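Local coordinates for protein deoxyribodipyrimidine photo-lyase (Oryza sativa Japonica Group, PDB 3UMV) that repairs ultraviolet-damaged DNA by using light and a bound FAD to split cyclobutane pyrimidine dimers back into separate pyrimidines, at residues A380-E384 / Y475-V479; A21-R25 / E198-E202; R86-F92 / A233-I239. One frame throughout, in Å; residues are numbered along the deposited sequence.

Overall arrangement
The three contacts are spread over a class II photolyase, from its N-terminal alpha/beta region to its helical FAD-binding part. Contact 2 ties the segment leading into edge strand 26-28 of the mixed sheet to the end of helix 196-199. Contact 3 joins the start of helix 87-106 to the loop between helices 222-231 and 246-254. The segments of these two alternate along the chain, so both tie the alpha/beta part to later chain. Contact 1 follows in sequence and pairs helices 376-388 and 472-489 of the C-terminal, FAD-binding half. Its centre is about 21 Å from that of contact 3; contact 2, centred about 41 and 35 Å from those of contacts 1 and 3, lies across the chain's centre from both.

Contact 1 of 3, residues A380-E384 / Y475-V479; sequences ASQLE and YISYV. With URE (urea), chain J.
Ala380 turns its methyl toward helix 472-489, where CB lies 3.7 Å from Tyr475 CE1 and also touches Ile476 CG1 and Val479 CG2. Its carbonyl oxygen, already bonded to Glu384 N within the helix, is brushed by the valine as well, Ala380 O standing 3.3 Å from Val479 CG1. At Ser381 the backbone does the touching: the phenol oxygen of Tyr475 ends 3.4 Å from Ser381 CA, while Ser381 OG bonds back to the carbonyl of Trp378. One turn on from Ala380, Leu383 contributes its CB, 3.6 Å from Val479 CG1.

Glu384 closes the walk with the polar part of the contact. With CG anti to the backbone N (chi1 -173°) and the chain extended beyond it, the carboxylate reaches past the Val479 methyls to the end of Tyr475. The hydroxyl donates to it, Tyr475 OH to Glu384 OE2 being 2.6 Å, and approaches from above the carboxylate plane; ring and carboxylate are turned 69° apart. OE2 takes a second bond from the His392 backbone N, so this buried oxygen is gripped twice. The other oxygen, Glu384 OE1, sits at the in-plane edge of the Tyr478 ring, 3.6 Å from CE1, and 3.0 Å from the urea O.

The local segment axes approach to 9.3 Å and run the same general way at 34°, with Ala380 and Val479 meeting between them. This docks the C-terminal helix on helix 376-388 in the FAD-binding part of the photolyase, beside a urea pocket that includes Pro278 and near Trp378 and Trp399, predicted to carry electrons.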
ATOM      1  N   ALA A 380       8.514  17.751  14.750  1.00 15.48           N
ATOM      2  CA  ALA A 380       7.069  17.802  14.530  1.00 16.28           C
ATOM      3  C   ALA A 380       6.626  16.744  13.523  1.00 12.97           C
ATOM      4  O   ALA A 380       5.623  16.078  13.725  1.00 15.37           O
ATOM      5  CB  ALA A 380       6.626  19.232  14.072  1.00 13.34           C
ATOM      6  N   SER A 381       7.385  16.592  12.445  1.00 15.12           N
ATOM      7  CA  SER A 381       7.036  15.612  11.423  1.00 15.52           C
ATOM      8  C   SER A 381       7.118  14.198  11.992  1.00 16.85           C
ATOM      9  O   SER A 381       6.240  13.374  11.754  1.00 13.70           O
ATOM     10  CB  SER A 381       7.901  15.772  10.169  1.00 13.77           C
ATOM     11  OG  SER A 381       9.252  15.401  10.379  1.00 16.32           O
ATOM     12  N   GLN A 382       8.151  13.934  12.790  1.00 16.07           N
ATOM     13  CA  GLN A 382       8.265  12.635  13.441  1.00 15.94           C
ATOM     14  C   GLN A 382       7.111  12.360  14.406  1.00 15.75           C
ATOM     15  O   GLN A 382       6.565  11.258  14.423  1.00 16.36           O
ATOM     16  CB  GLN A 382       9.629  12.504  14.138  1.00 14.91           C
ATOM     17  CG  GLN A 382       9.784  11.256  14.976  1.00 14.86           C
ATOM     18  CD  GLN A 382       9.876   9.981  14.154  1.00 11.22           C
ATOM     19  OE1 GLN A 382      10.202  10.008  12.966  1.00 14.42           O
ATOM     20  NE2 GLN A 382       9.594   8.854  14.789  1.00 14.70           N
ATOM     21  N   LEU A 383       6.718  13.367  15.190  1.00 15.39           N
ATOM     22  CA  LEU A 383       5.623  13.194  16.140  1.00 14.62           C
ATOM     23  C   LEU A 383       4.275  13.036  15.454  1.00 17.50           C
ATOM     24  O   LEU A 383       3.392  12.344  15.972  1.00 14.83           O
ATOM     25  CB  LEU A 383       5.568  14.365  17.122  1.00 17.54           C
ATOM     26  CG  LEU A 383       6.762  14.407  18.080  1.00 23.80           C
ATOM     27  CD1 LEU A 383       6.847  15.748  18.790  1.00 24.69           C
ATOM     28  CD2 LEU A 383       6.714  13.255  19.088  1.00 28.03           C
ATOM     29  N   GLU A 384       4.106  13.677  14.298  1.00 14.43           N
ATOM     30  CA  GLU A 384       2.860  13.538  13.559  1.00 15.92           C
ATOM     31  C   GLU A 384       2.719  12.071  13.173  1.00 20.47           C
ATOM     32  O   GLU A 384       1.678  11.469  13.395  1.00 18.78           O
ATOM     33  CB  GLU A 384       2.805  14.447  12.330  1.00 11.47           C
ATOM     34  CG  GLU A 384       1.426  14.435  11.636  1.00 15.02           C
ATOM     35  CD  GLU A 384       1.356  15.306  10.392  1.00 19.02           C
ATOM     36  OE1 GLU A 384       0.256  15.821  10.108  1.00 22.32           O
ATOM     37  OE2 GLU A 384       2.373  15.474   9.686  1.00 15.97           O
ATOM     38  N   TYR A 475       2.453  24.590  11.797  1.00 20.57           N
ATOM     39  CA  TYR A 475       2.542  23.137  11.721  1.00 18.38           C
ATOM     40  C   TYR A 475       3.072  22.574  13.022  1.00 21.12           C
ATOM     41  O   TYR A 475       2.557  21.597  13.550  1.00 21.75           O
ATOM     42  CB  TYR A 475       3.442  22.706  10.565  1.00 18.15           C
ATOM     43  CG  TYR A 475       3.645  21.211  10.466  1.00 18.11           C
ATOM     44  CD1 TYR A 475       4.875  20.639  10.770  1.00 17.84           C
ATOM     45  CD2 TYR A 475       2.618  20.371  10.051  1.00 19.59           C
ATOM     46  CE1 TYR A 475       5.079  19.285  10.664  1.00 18.28           C
ATOM     47  CE2 TYR A 475       2.812  19.007   9.945  1.00 16.64           C
ATOM     48  CZ  TYR A 475       4.049  18.469  10.259  1.00 17.08           C
ATOM     49  OH  TYR A 475       4.287  17.130  10.159  1.00 17.28           O
ATOM     50  N   ILE A 476       4.114  23.205  13.540  1.00 23.03           N
ATOM     51  CA  ILE A 476       4.691  22.776  14.800  1.00 26.06           C
ATOM     52  C   ILE A 476       3.672  22.809  15.940  1.00 26.22           C
ATOM     53  O   ILE A 476       3.553  21.830  16.680  1.00 26.53           O
ATOM     54  CB  ILE A 476       5.940  23.590  15.139  1.00 21.79           C
ATOM     55  CG1 ILE A 476       7.060  23.224  14.161  1.00 19.69           C
ATOM     56  CG2 ILE A 476       6.379  23.319  16.570  1.00 25.02           C
ATOM     57  CD1 ILE A 476       8.207  24.202  14.173  1.00 25.55           C
ATOM     58  N   SER A 477       2.921  23.912  16.047  1.00 24.53           N
ATOM     59  CA  SER A 477       1.856  24.062  17.043  1.00 31.25           C
ATOM     60  C   SER A 477       0.774  23.001  16.914  1.00 29.76           C
ATOM     61  O   SER A 477       0.320  22.442  17.915  1.00 28.63           O
ATOM     62  CB  SER A 477       1.197  25.443  16.925  1.00 32.20           C
ATOM     63  OG  SER A 477       2.114  26.468  17.238  1.00 42.22           O
ATOM     64  N   TYR A 478       0.347  22.764  15.675  1.00 24.91           N
ATOM     65  CA  TYR A 478      -0.642  21.743  15.343  1.00 24.64           C
ATOM     66  C   TYR A 478      -0.205  20.341  15.773  1.00 26.07           C
ATOM     67  O   TYR A 478      -0.990  19.584  16.337  1.00 23.89           O
ATOM     68  CB  TYR A 478      -0.926  21.784  13.842  1.00 21.89           C
ATOM     69  CG  TYR A 478      -1.508  20.520  13.267  1.00 27.41           C
ATOM     70  CD1 TYR A 478      -0.699  19.593  12.623  1.00 30.37           C
ATOM     71  CD2 TYR A 478      -2.863  20.257  13.362  1.00 32.98           C
ATOM     72  CE1 TYR A 478      -1.231  18.431  12.090  1.00 33.98           C
ATOM     73  CE2 TYR A 478      -3.405  19.110  12.841  1.00 37.74           C
ATOM     74  CZ  TYR A 478      -2.593  18.199  12.209  1.00 40.58           C
ATOM     75  OH  TYR A 478      -3.156  17.058  11.690  1.00 47.64           O
ATOM     76  N   VAL A 479       1.049  19.990  15.522  1.00 24.24           N
ATOM     77  CA  VAL A 479       1.528  18.685  15.969  1.00 22.77           C
ATOM     78  C   VAL A 479       1.632  18.605  17.495  1.00 27.86           C
ATOM     79  O   VAL A 479       1.270  17.591  18.096  1.00 31.77           O
ATOM     80  CB  VAL A 479       2.864  18.286  15.335  1.00 20.88           C
ATOM     81  CG1 VAL A 479       3.320  16.948  15.893  1.00 17.91           C
ATOM     82  CG2 VAL A 479       2.737  18.190  13.811  1.00 20.84           C
TER
HETATM   83  C   URE J 901      -1.984  14.499   7.150  1.00 27.67           C
HETATM   84  O   URE J 901      -1.020  14.284   7.885  1.00 24.40           O
HETATM   85  N1  URE J 901      -2.400  15.728   6.934  1.00 23.56           N
HETATM   86  N2  URE J 901      -2.699  13.494   6.712  1.00 21.81           N

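Contact 2 of 3, residues A21-R25 / E198-E202; sequences AHPSR and EYLVE
His22 and Tyr199 meet ring to ring, CE1 of the tyrosine lying over the centre of the imidazole, 3.7 Å above its plane. The centroids are 4.7 Å apart and the planes inclined at 40°, an oblique pairing. Beside it, NE2 of His22 donates to Glu198 OE2 over 2.9 Å, almost straight at 164°; the carboxylate oxygen is met on its anti side, but well out of the carboxylate plane, and lies close to the ring plane. At the far end of the tyrosine, its OH rests 3.2 Å from Ser24 CB.

Arg25 takes the other end of Tyr199. Its NH1 donates to Tyr199 O, 2.9 Å away, in the carbonyl plane and on a lone pair, and the guanidinium is set nearly perpendicular to the phenol ring, with Tyr199 CD1 over one of its faces. A chain extended from CG to NE carries the group this far, where NH2 finds the carbonyl of Val171. A water links Arg25 NH1 weakly to Glu198 O.

Behind these groups, the imidazole is fixed from its other nitrogen: Ser24 N donates to His22 ND1 (2.9 Å), lying in the ring plane. With both ring nitrogens engaged, the rotation of the imidazole is set. A leucine in place of His22 would probably leave the Glu198 carboxylate and the Ser24 amide without these mates and lose the flat face under Tyr199.

Thr176 of helix 174-177 also lines Ser24 and Tyr199, and Trp175 bonds to Ser24 O. The arrangement is a His-carboxylate pair on a helix end: Leu200, centre of an inverse gamma turn, leads the chain out of helix 196-199, and the segment met there includes the 3-10 segment 23-25 that leads into edge strand 26-28.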
ATOM      1  N   ALA A  21     -12.357 -10.025 -16.195  1.00 29.67           N
ATOM      2  CA  ALA A  21     -11.040  -9.384 -16.157  1.00 19.81           C
ATOM      3  C   ALA A  21     -10.382  -9.355 -17.535  1.00 26.40           C
ATOM      4  O   ALA A  21     -10.348 -10.363 -18.235  1.00 28.19           O
ATOM      5  CB  ALA A  21     -10.124 -10.073 -15.129  1.00 18.29           C
ATOM      6  N   HIS A  22      -9.884  -8.184 -17.925  1.00 22.70           N
ATOM      7  CA  HIS A  22      -9.070  -8.044 -19.125  1.00 21.73           C
ATOM      8  C   HIS A  22      -7.955  -9.095 -19.027  1.00 20.50           C
ATOM      9  O   HIS A  22      -7.327  -9.233 -17.983  1.00 20.34           O
ATOM     10  CB  HIS A  22      -8.499  -6.616 -19.157  1.00 22.11           C
ATOM     11  CG  HIS A  22      -7.755  -6.261 -20.410  1.00 26.96           C
ATOM     12  ND1 HIS A  22      -6.635  -6.944 -20.834  1.00 26.27           N
ATOM     13  CD2 HIS A  22      -7.946  -5.262 -21.306  1.00 28.83           C
ATOM     14  CE1 HIS A  22      -6.183  -6.398 -21.949  1.00 28.31           C
ATOM     15  NE2 HIS A  22      -6.959  -5.374 -22.256  1.00 31.78           N
ATOM     16  N   PRO A  23      -7.720  -9.863 -20.101  1.00 24.31           N
ATOM     17  CA  PRO A  23      -6.686 -10.907 -20.043  1.00 22.90           C
ATOM     18  C   PRO A  23      -5.289 -10.401 -19.662  1.00 22.72           C
ATOM     19  O   PRO A  23      -4.516 -11.166 -19.077  1.00 24.94           O
ATOM     20  CB  PRO A  23      -6.680 -11.491 -21.469  1.00 27.18           C
ATOM     21  CG  PRO A  23      -7.450 -10.527 -22.297  1.00 31.78           C
ATOM     22  CD  PRO A  23      -8.432  -9.865 -21.385  1.00 24.96           C
ATOM     23  N   SER A  24      -4.962  -9.149 -19.974  1.00 20.37           N
ATOM     24  CA  SER A  24      -3.648  -8.629 -19.606  1.00 20.20           C
ATOM     25  C   SER A  24      -3.518  -8.498 -18.090  1.00 19.53           C
ATOM     26  O   SER A  24      -2.407  -8.480 -17.565  1.00 19.22           O
ATOM     27  CB  SER A  24      -3.339  -7.309 -20.317  1.00 23.04           C
ATOM     28  OG  SER A  24      -3.203  -7.514 -21.718  1.00 29.97           O
ATOM     29  N   ARG A  25      -4.646  -8.443 -17.381  1.00 19.09           N
ATOM     30  CA  ARG A  25      -4.613  -8.387 -15.913  1.00 17.29           C
ATOM     31  C   ARG A  25      -4.361  -9.758 -15.276  1.00 17.76           C
ATOM     32  O   ARG A  25      -4.097  -9.835 -14.084  1.00 17.82           O
ATOM     33  CB  ARG A  25      -5.922  -7.838 -15.327  1.00 23.67           C
ATOM     34  CG  ARG A  25      -6.387  -6.490 -15.848  1.00 26.94           C
ATOM     35  CD  ARG A  25      -7.431  -5.928 -14.899  1.00 25.54           C
ATOM     36  NE  ARG A  25      -8.285  -4.911 -15.508  1.00 29.82           N
ATOM     37  CZ  ARG A  25      -8.066  -3.601 -15.402  1.00 26.86           C
ATOM     38  NH1 ARG A  25      -8.898  -2.717 -15.976  1.00 20.99           N
ATOM     39  NH2 ARG A  25      -7.012  -3.180 -14.721  1.00 19.09           N
ATOM     40  N   GLU A 198      -7.782   2.149 -22.258  1.00 22.76           N
ATOM     41  CA  GLU A 198      -8.069   0.724 -22.302  1.00 23.67           C
ATOM     42  C   GLU A 198      -8.292   0.083 -20.929  1.00 21.41           C
ATOM     43  O   GLU A 198      -9.016  -0.911 -20.822  1.00 24.85           O
ATOM     44  CB  GLU A 198      -6.955  -0.015 -23.052  1.00 26.64           C
ATOM     45  CG  GLU A 198      -7.122  -1.524 -23.095  1.00 26.05           C
ATOM     46  CD  GLU A 198      -6.119  -2.204 -24.014  1.00 30.49           C
ATOM     47  OE1 GLU A 198      -5.179  -1.528 -24.488  1.00 33.56           O
ATOM     48  OE2 GLU A 198      -6.271  -3.420 -24.260  1.00 34.81           O
ATOM     49  N   TYR A 199      -7.675   0.639 -19.885  1.00 19.18           N
ATOM     50  CA  TYR A 199      -7.719   0.019 -18.551  1.00 16.09           C
ATOM     51  C   TYR A 199      -8.530   0.771 -17.500  1.00 18.88           C
ATOM     52  O   TYR A 199      -9.037   0.162 -16.543  1.00 21.50           O
ATOM     53  CB  TYR A 199      -6.298  -0.221 -18.031  1.00 15.68           C
ATOM     54  CG  TYR A 199      -5.576  -1.262 -18.842  1.00 15.01           C
ATOM     55  CD1 TYR A 199      -5.837  -2.603 -18.653  1.00 17.88           C
ATOM     56  CD2 TYR A 199      -4.652  -0.899 -19.811  1.00 19.84           C
ATOM     57  CE1 TYR A 199      -5.204  -3.562 -19.389  1.00 19.97           C
ATOM     58  CE2 TYR A 199      -3.996  -1.866 -20.564  1.00 23.93           C
ATOM     59  CZ  TYR A 199      -4.278  -3.199 -20.334  1.00 20.55           C
ATOM     60  OH  TYR A 199      -3.652  -4.180 -21.061  1.00 21.31           O
ATOM     61  N   LEU A 200      -8.661   2.084 -17.668  1.00 20.05           N
ATOM     62  CA  LEU A 200      -9.464   2.870 -16.740  1.00 21.28           C
ATOM     63  C   LEU A 200     -10.938   2.809 -17.136  1.00 23.94           C
ATOM     64  O   LEU A 200     -11.479   3.744 -17.727  1.00 27.61           O
ATOM     65  CB  LEU A 200      -8.972   4.311 -16.654  1.00 20.59           C
ATOM     66  CG  LEU A 200      -9.667   5.172 -15.607  1.00 19.67           C
ATOM     67  CD1 LEU A 200      -9.678   4.483 -14.247  1.00 22.45           C
ATOM     68  CD2 LEU A 200      -8.960   6.527 -15.504  1.00 22.96           C
ATOM     69  N   VAL A 201     -11.561   1.688 -16.793  1.00 20.61           N
ATOM     70  CA  VAL A 201     -12.911   1.342 -17.210  1.00 20.93           C
ATOM     71  C   VAL A 201     -13.717   0.919 -15.990  1.00 20.52           C
ATOM     72  O   VAL A 201     -13.161   0.657 -14.923  1.00 20.34           O
ATOM     73  CB  VAL A 201     -12.892   0.184 -18.234  1.00 24.72           C
ATOM     74  CG1 VAL A 201     -12.015   0.545 -19.406  1.00 28.16           C
ATOM     75  CG2 VAL A 201     -12.390  -1.101 -17.593  1.00 24.85           C
ATOM     76  N   GLU A 202     -15.032   0.854 -16.138  1.00 21.27           N
ATOM     77  CA  GLU A 202     -15.883   0.486 -15.017  1.00 18.92           C
ATOM     78  C   GLU A 202     -15.745  -0.988 -14.678  1.00 18.42           C
ATOM     79  O   GLU A 202     -15.289  -1.791 -15.499  1.00 20.94           O
ATOM     80  CB  GLU A 202     -17.354   0.831 -15.316  1.00 26.87           C
ATOM     81  CG  GLU A 202     -17.820   2.160 -14.678  1.00 28.39           C
ATOM     82  CD  GLU A 202     -17.783   2.146 -13.146  1.00 33.48           C
ATOM     83  OE1 GLU A 202     -18.001   3.220 -12.528  1.00 33.45           O
ATOM     84  OE2 GLU A 202     -17.541   1.063 -12.555  1.00 32.12           O
TER
HETATM   85  O   HOH W   1      -9.799  -3.453 -18.685  1.00 38.98           O

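Contact 3 of 3, residues R86-F92 / A233-I239; sequences RRRQLGF and AENVPEI
A bend at chi3 (-69°) folds the end of Arg88 back over the 233-239 loop, laying its guanidinium face against Val236 CG1, 3.4 Å beneath the plane and under its centre. The same bend directs NE to the carbonyl of Pro237: Arg88 NE to Pro237 O is 2.7 Å, the donor nearly in line with the C=O bond, and NH2 adds a weak second bond to that oxygen. NH1 and NH2 go on to the carbonyls of Tyr424 and Val386, so backbone oxygens from three parts of the chain accept from this buried cation.

Arg86 bends earlier, at chi2, and runs alongside Glu234 in the same direction. Their salt bridge joins Arg86 NE to Glu234 OE1 at 3.2 Å, nearly straight (172°) and in the guanidinium plane, yet reaching the carboxylate from above its own plane; a water also bridges Arg86 NH2 and that oxygen. The stronger tie of Glu234 is to Lys423, through OE2.

The backbones are joined too: Arg87 N donates to Glu234 O over 3.1 Å, and Val236 N shares that acceptor within the inverse gamma turn centred on Asn235. Arg87 lies along the loop, CB 3.3 Å from Val236 O, with a water linking its guanidinium to Ala233 O. Glu238 brings its carboxylate to Gly91 CA, 3.7 Å from OE2, and is salt-bridged to Arg95. Apolar contacts frame the edges: Leu90 CD1 packs tightly on Ala233 CB at 3.5 Å, and Phe92 CE1 meets Ile239 CD1.

Successive arginines thus use different chemistry: Arg86 a carboxylate, Arg87 its amide and a water, Arg88 carbonyl oxygens. The loop offers Glu234 O and Pro237 O to the first turn, the salt bridge adds to these, and the charge of Arg88 is probably stabilised in part by the carbonyl dipoles.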
ATOM      1  N   ARG A  86       2.532  -3.788  13.512  1.00 16.94           N
ATOM      2  CA  ARG A  86       2.357  -3.510  14.930  1.00 18.06           C
ATOM      3  C   ARG A  86       0.863  -3.423  15.214  1.00 19.92           C
ATOM      4  O   ARG A  86       0.048  -3.537  14.302  1.00 20.74           O
ATOM      5  CB  ARG A  86       3.022  -2.184  15.312  1.00 19.26           C
ATOM      6  CG  ARG A  86       4.464  -1.984  14.840  1.00 25.24           C
ATOM      7  CD  ARG A  86       5.350  -3.149  15.199  1.00 22.52           C
ATOM      8  NE  ARG A  86       6.754  -2.758  15.373  1.00 26.22           N
ATOM      9  CZ  ARG A  86       7.583  -2.435  14.379  1.00 26.46           C
ATOM     10  NH1 ARG A  86       7.158  -2.427  13.128  1.00 24.26           N
ATOM     11  NH2 ARG A  86       8.845  -2.111  14.639  1.00 25.65           N
ATOM     12  N   ARG A  87       0.507  -3.196  16.476  1.00 19.18           N
ATOM     13  CA  ARG A  87      -0.898  -3.104  16.869  1.00 20.44           C
ATOM     14  C   ARG A  87      -1.693  -2.198  15.943  1.00 16.10           C
ATOM     15  O   ARG A  87      -2.785  -2.559  15.505  1.00 16.65           O
ATOM     16  CB  ARG A  87      -1.023  -2.587  18.304  1.00 22.04           C
ATOM     17  CG  ARG A  87      -2.422  -2.137  18.665  1.00 24.78           C
ATOM     18  CD  ARG A  87      -2.525  -1.732  20.144  1.00 20.58           C
ATOM     19  NE  ARG A  87      -2.225  -2.836  21.044  1.00 26.09           N
ATOM     20  CZ  ARG A  87      -3.148  -3.667  21.534  1.00 32.03           C
ATOM     21  NH1 ARG A  87      -4.425  -3.511  21.202  1.00 36.25           N
ATOM     22  NH2 ARG A  87      -2.798  -4.655  22.343  1.00 33.99           N
ATOM     23  N   ARG A  88      -1.145  -1.014  15.680  1.00 15.58           N
ATOM     24  CA  ARG A  88      -1.766  -0.006  14.822  1.00 20.09           C
ATOM     25  C   ARG A  88      -2.215  -0.563  13.485  1.00 20.51           C
ATOM     26  O   ARG A  88      -3.339  -0.316  13.054  1.00 21.53           O
ATOM     27  CB  ARG A  88      -0.792   1.154  14.575  1.00 17.27           C
ATOM     28  CG  ARG A  88      -1.283   2.193  13.557  1.00 19.44           C
ATOM     29  CD  ARG A  88      -0.415   3.459  13.571  1.00 14.98           C
ATOM     30  NE  ARG A  88      -0.589   4.205  14.815  1.00 16.55           N
ATOM     31  CZ  ARG A  88       0.196   5.193  15.230  1.00 15.92           C
ATOM     32  NH1 ARG A  88       1.229   5.589  14.512  1.00 16.25           N
ATOM     33  NH2 ARG A  88      -0.064   5.793  16.382  1.00 16.45           N
ATOM     34  N   GLN A  89      -1.326  -1.284  12.814  1.00 20.59           N
ATOM     35  CA  GLN A  89      -1.638  -1.811  11.489  1.00 17.37           C
ATOM     36  C   GLN A  89      -2.473  -3.081  11.536  1.00 16.60           C
ATOM     37  O   GLN A  89      -3.349  -3.288  10.681  1.00 16.64           O
ATOM     38  CB  GLN A  89      -0.362  -2.048  10.680  1.00 15.57           C
ATOM     39  CG  GLN A  89       0.446  -0.773  10.406  1.00 14.08           C
ATOM     40  CD  GLN A  89       1.350  -0.384  11.571  1.00 17.50           C
ATOM     41  OE1 GLN A  89       1.504  -1.142  12.548  1.00 15.49           O
ATOM     42  NE2 GLN A  89       1.944   0.806  11.485  1.00 15.35           N
ATOM     43  N   LEU A  90      -2.194  -3.931  12.523  1.00 13.69           N
ATOM     44  CA  LEU A  90      -2.947  -5.167  12.695  1.00 15.65           C
ATOM     45  C   LEU A  90      -4.404  -4.886  13.069  1.00 18.20           C
ATOM     46  O   LEU A  90      -5.335  -5.548  12.583  1.00 16.45           O
ATOM     47  CB  LEU A  90      -2.264  -6.046  13.741  1.00 16.83           C
ATOM     48  CG  LEU A  90      -0.924  -6.635  13.293  1.00 16.45           C
ATOM     49  CD1 LEU A  90      -0.184  -7.272  14.468  1.00 21.01           C
ATOM     50  CD2 LEU A  90      -1.138  -7.642  12.204  1.00 16.20           C
ATOM     51  N   GLY A  91      -4.611  -3.879  13.916  1.00 18.75           N
ATOM     52  CA  GLY A  91      -5.951  -3.567  14.364  1.00 19.72           C
ATOM     53  C   GLY A  91      -6.794  -3.072  13.203  1.00 20.18           C
ATOM     54  O   GLY A  91      -7.950  -3.464  13.049  1.00 19.13           O
ATOM     55  N   PHE A  92      -6.205  -2.214  12.384  1.00 15.92           N
ATOM     56  CA  PHE A  92      -6.879  -1.663  11.206  1.00 14.47           C
ATOM     57  C   PHE A  92      -7.234  -2.769  10.202  1.00 18.43           C
ATOM     58  O   PHE A  92      -8.347  -2.810   9.665  1.00 15.74           O
ATOM     59  CB  PHE A  92      -5.992  -0.607  10.539  1.00 14.37           C
ATOM     60  CG  PHE A  92      -6.742   0.370   9.656  1.00 16.64           C
ATOM     61  CD1 PHE A  92      -7.326   1.504  10.198  1.00 18.15           C
ATOM     62  CD2 PHE A  92      -6.841   0.159   8.278  1.00 14.82           C
ATOM     63  CE1 PHE A  92      -8.014   2.404   9.398  1.00 14.62           C
ATOM     64  CE2 PHE A  92      -7.508   1.050   7.471  1.00 13.15           C
ATOM     65  CZ  PHE A  92      -8.099   2.185   8.024  1.00 16.84           C
ATOM     66  N   ALA A 233       1.714  -8.040  19.300  1.00 31.43           N
ATOM     67  CA  ALA A 233       2.506  -7.080  18.543  1.00 30.87           C
ATOM     68  C   ALA A 233       2.903  -5.875  19.393  1.00 27.22           C
ATOM     69  O   ALA A 233       2.349  -5.639  20.465  1.00 29.60           O
ATOM     70  CB  ALA A 233       1.742  -6.627  17.297  1.00 30.19           C
ATOM     71  N   GLU A 234       3.875  -5.113  18.918  1.00 23.88           N
ATOM     72  CA  GLU A 234       4.313  -3.958  19.664  1.00 20.16           C
ATOM     73  C   GLU A 234       3.171  -2.955  19.787  1.00 18.84           C
ATOM     74  O   GLU A 234       2.366  -2.784  18.868  1.00 19.43           O
ATOM     75  CB  GLU A 234       5.540  -3.332  19.010  1.00 29.67           C
ATOM     76  CG  GLU A 234       6.425  -2.599  19.979  1.00 38.86           C
ATOM     77  CD  GLU A 234       7.578  -1.895  19.291  1.00 44.15           C
ATOM     78  OE1 GLU A 234       8.067  -2.420  18.265  1.00 38.86           O
ATOM     79  OE2 GLU A 234       7.987  -0.815  19.783  1.00 49.19           O
ATOM     80  N   ASN A 235       3.105  -2.286  20.929  1.00 23.77           N
ATOM     81  CA  ASN A 235       1.967  -1.428  21.227  1.00 26.80           C
ATOM     82  C   ASN A 235       1.999  -0.022  20.621  1.00 26.38           C
ATOM     83  O   ASN A 235       1.942   0.967  21.351  1.00 29.65           O
ATOM     84  CB  ASN A 235       1.759  -1.357  22.748  1.00 29.62           C
ATOM     85  CG  ASN A 235       0.500  -0.606  23.131  1.00 33.64           C
ATOM     86  OD1 ASN A 235      -0.375  -0.370  22.297  1.00 33.60           O
ATOM     87  ND2 ASN A 235       0.402  -0.229  24.398  1.00 41.42           N
ATOM     88  N   VAL A 236       2.084   0.073  19.289  1.00 15.76           N
ATOM     89  CA  VAL A 236       1.813   1.324  18.606  1.00 17.76           C
ATOM     90  C   VAL A 236       0.295   1.448  18.483  1.00 22.22           C
ATOM     91  O   VAL A 236      -0.348   0.602  17.863  1.00 22.49           O
ATOM     92  CB  VAL A 236       2.461   1.334  17.198  1.00 16.89           C
ATOM     93  CG1 VAL A 236       2.192   2.650  16.510  1.00 17.88           C
ATOM     94  CG2 VAL A 236       3.951   1.077  17.301  1.00 16.06           C
ATOM     95  N   PRO A 237      -0.290   2.489  19.091  1.00 22.52           N
ATOM     96  CA  PRO A 237      -1.748   2.557  19.248  1.00 23.89           C
ATOM     97  C   PRO A 237      -2.507   2.674  17.934  1.00 20.76           C
ATOM     98  O   PRO A 237      -2.023   3.290  16.974  1.00 23.32           O
ATOM     99  CB  PRO A 237      -1.959   3.838  20.059  1.00 22.98           C
ATOM    100  CG  PRO A 237      -0.643   4.152  20.655  1.00 24.21           C
ATOM    101  CD  PRO A 237       0.380   3.650  19.693  1.00 22.67           C
ATOM    102  N   GLU A 238      -3.695   2.085  17.902  1.00 20.47           N
ATOM    103  CA  GLU A 238      -4.575   2.193  16.748  1.00 21.84           C
ATOM    104  C   GLU A 238      -4.927   3.660  16.503  1.00 25.62           C
ATOM    105  O   GLU A 238      -5.011   4.444  17.446  1.00 22.49           O
ATOM    106  CB  GLU A 238      -5.856   1.383  16.971  1.00 24.11           C
ATOM    107  CG  GLU A 238      -5.680  -0.115  16.772  1.00 23.06           C
ATOM    108  CD  GLU A 238      -6.975  -0.884  16.948  1.00 26.12           C
ATOM    109  OE1 GLU A 238      -7.150  -1.518  18.004  1.00 29.54           O
ATOM    110  OE2 GLU A 238      -7.825  -0.862  16.032  1.00 27.43           O
ATOM    111  N   ILE A 239      -5.127   4.033  15.243  1.00 25.18           N
ATOM    112  CA  ILE A 239      -5.587   5.382  14.940  1.00 28.46           C
ATOM    113  C   ILE A 239      -7.074   5.503  15.265  1.00 28.00           C
ATOM    114  O   ILE A 239      -7.821   4.524  15.195  1.00 27.62           O
ATOM    115  CB  ILE A 239      -5.344   5.792  13.469  1.00 29.32           C
ATOM    116  CG1 ILE A 239      -6.152   4.915  12.521  1.00 32.46           C
ATOM    117  CG2 ILE A 239      -3.853   5.755  13.122  1.00 23.70           C
ATOM    118  CD1 ILE A 239      -5.940   5.260  11.071  1.00 34.24           C
TER
HETATM  119  O   HOH W   2      10.412  -1.357  17.134  1.00 37.14           O
HETATM  120  O   HOH W   3       0.026  -4.354  21.921  1.00 31.84           O
HETATM  121  O   HOH W   4      -6.197  -1.510  20.303  1.00 34.27           O
HETATM  122  O   HOH W   5      -5.259   1.537  13.511  1.00 22.96           O
HETATM  123  O   HOH W   6      -3.026   6.200  17.280  1.00 36.03           O